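PDB 3R6H: enoyl-CoA hydratase, EchA3 from Mycobacterium marinum M, which probably acts as a lyase in lipid metabolism, adding water across the double bond of enoyl-CoA thioesters. Local coordinates for residues G49-A54 with L92-P97. Residues are numbered along the deposited sequence; the frame is centred on the assembly and turned at random.
Sequences GALVIA and LSYPKP
The backbone of L51 meets that of P97 in the one hydrogen bond between G49-A54 and L92-P97: L51 N donates to P97 O at 2.9 Å, with an N-H...O angle of 157°. The same oxygen also receives a CA-H...O contact from A50, whose CA lies 3.3 Å from P97 O. This is where the parallel pairing of strands 50-54 and 98-102 begins, and backbone bonds of L51 and I53 with V99 continue it. The connection between the two strands, which includes helix 75-92, is a right-handed beta-alpha-beta crossover of the crotonase fold, and the loop after that helix brings P97 beside A50.

L51 and Y94 make one apolar contact, and A50 CB lies 4.2 Å from P97 CB in another. With CG anti to the backbone N (chi1 -178°), L51 sends CD2 over one face of the Y94 ring, a CH-pi contact 4.3 Å from the ring centroid and shifted toward the rim at CE2 and CZ. P95 CD covers the opposite face, so the ring is held between leucine and proline. A43 of helix 30-46 touches both L51 and Y94, and D44 of that helix hydrogen-bonds Y94 OH.

G49 O packs against aliphatic carbons, 3.4 Å from P97 CD and 3.6 Å from K96 CB. The K96 chain, bent at chi2 and chi4, carries NZ to hydrogen bonds with N47 OD1 and V48 O.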
loop_
_atom_site.group_PDB
_atom_site.type_symbol
_atom_site.label_atom_id
_atom_site.label_comp_id
_atom_site.label_asym_id
_atom_site.label_seq_id
_atom_site.Cartn_x
_atom_site.Cartn_y
_atom_site.Cartn_z
ATOM N N GLY A 49 -16.557 -15.929 20.245
ATOM C CA GLY A 49 -16.843 -15.570 18.852
ATOM C C GLY A 49 -15.895 -14.500 18.297
ATOM O O GLY A 49 -15.681 -14.452 17.104
ATOM N N ALA A 50 -15.363 -13.668 19.182
ATOM C CA ALA A 50 -14.413 -12.592 18.856
ATOM C C ALA A 50 -13.713 -12.160 20.149
ATOM O O ALA A 50 -14.214 -12.405 21.251
ATOM C CB ALA A 50 -15.158 -11.408 18.180
ATOM N N LEU A 51 -12.546 -11.530 20.030
ATOM C CA LEU A 51 -11.721 -11.208 21.175
ATOM C C LEU A 51 -11.305 -9.735 21.095
ATOM O O LEU A 51 -10.795 -9.306 20.057
ATOM C CB LEU A 51 -10.471 -12.080 21.144
ATOM C CG LEU A 51 -9.479 -11.955 22.266
ATOM C CD1 LEU A 51 -10.155 -12.258 23.637
ATOM C CD2 LEU A 51 -8.262 -12.883 22.001
ATOM N N VAL A 52 -11.457 -9.021 22.198
ATOM C CA VAL A 52 -11.028 -7.641 22.346
ATOM C C VAL A 52 -9.767 -7.605 23.212
ATOM O O VAL A 52 -9.711 -8.249 24.296
ATOM C CB VAL A 52 -12.128 -6.790 22.990
ATOM C CG1 VAL A 52 -11.620 -5.365 23.314
ATOM C CG2 VAL A 52 -13.381 -6.743 22.100
ATOM N N ILE A 53 -8.747 -6.887 22.754
ATOM C CA ILE A 53 -7.560 -6.594 23.579
ATOM C C ILE A 53 -7.522 -5.100 23.841
ATOM O O ILE A 53 -7.502 -4.331 22.870
ATOM C CB ILE A 53 -6.224 -6.964 22.855
ATOM C CG1 ILE A 53 -6.253 -8.380 22.254
ATOM C CG2 ILE A 53 -5.027 -6.732 23.768
ATOM C CD1 ILE A 53 -6.415 -9.464 23.273
ATOM N N ALA A 54 -7.501 -4.696 25.122
ATOM C CA ALA A 54 -7.555 -3.301 25.536
ATOM C C ALA A 54 -6.377 -2.952 26.428
ATOM O O ALA A 54 -5.798 -3.834 27.063
ATOM C CB ALA A 54 -8.895 -2.977 26.295
ATOM N N LEU A 92 -2.389 -12.444 15.089
ATOM C CA LEU A 92 -2.538 -12.369 13.632
ATOM C C LEU A 92 -3.104 -13.643 12.983
ATOM O O LEU A 92 -3.709 -13.586 11.903
ATOM C CB LEU A 92 -1.231 -11.960 12.947
ATOM C CG LEU A 92 -0.902 -10.473 13.003
ATOM C CD1 LEU A 92 0.575 -10.299 12.527
ATOM C CD2 LEU A 92 -1.855 -9.610 12.167
ATOM N N SER A 93 -2.874 -14.780 13.655
ATOM C CA SER A 93 -3.371 -16.084 13.212
ATOM C C SER A 93 -4.536 -16.584 14.064
ATOM O O SER A 93 -4.894 -17.754 14.005
ATOM C CB SER A 93 -2.243 -17.114 13.212
ATOM O OG SER A 93 -1.748 -17.347 14.509
ATOM N N TYR A 94 -5.136 -15.703 14.851
ATOM C CA TYR A 94 -6.219 -16.112 15.722
ATOM C C TYR A 94 -7.386 -16.517 14.823
ATOM O O TYR A 94 -7.670 -15.845 13.816
ATOM C CB TYR A 94 -6.601 -14.972 16.711
ATOM C CG TYR A 94 -7.336 -15.478 17.930
ATOM C CD1 TYR A 94 -6.654 -16.215 18.911
ATOM C CD2 TYR A 94 -8.692 -15.243 18.098
ATOM C CE1 TYR A 94 -7.323 -16.708 20.022
ATOM C CE2 TYR A 94 -9.378 -15.731 19.208
ATOM C CZ TYR A 94 -8.679 -16.481 20.154
ATOM O OH TYR A 94 -9.366 -16.966 21.237
ATOM N N PRO A 95 -8.078 -17.625 15.140
ATOM C CA PRO A 95 -9.141 -18.076 14.228
ATOM C C PRO A 95 -10.456 -17.305 14.332
ATOM O O PRO A 95 -11.371 -17.570 13.549
ATOM C CB PRO A 95 -9.342 -19.544 14.623
ATOM C CG PRO A 95 -8.956 -19.549 16.063
ATOM C CD PRO A 95 -7.825 -18.614 16.202
ATOM N N LYS A 96 -10.543 -16.370 15.274
ATOM C CA LYS A 96 -11.732 -15.530 15.428
ATOM C C LYS A 96 -11.301 -14.091 15.189
ATOM O O LYS A 96 -10.108 -13.763 15.302
ATOM C CB LYS A 96 -12.317 -15.594 16.834
ATOM C CG LYS A 96 -12.336 -17.028 17.477
ATOM C CD LYS A 96 -13.249 -17.950 16.730
ATOM C CE LYS A 96 -13.241 -19.373 17.315
ATOM N NZ LYS A 96 -13.797 -19.383 18.666
ATOM N N PRO A 97 -12.274 -13.214 14.896
ATOM C CA PRO A 97 -11.892 -11.801 14.787
ATOM C C PRO A 97 -11.317 -11.220 16.093
ATOM O O PRO A 97 -11.847 -11.498 17.171
ATOM C CB PRO A 97 -13.217 -11.107 14.428
ATOM C CG PRO A 97 -13.995 -12.204 13.693
ATOM C CD PRO A 97 -13.688 -13.435 14.536
#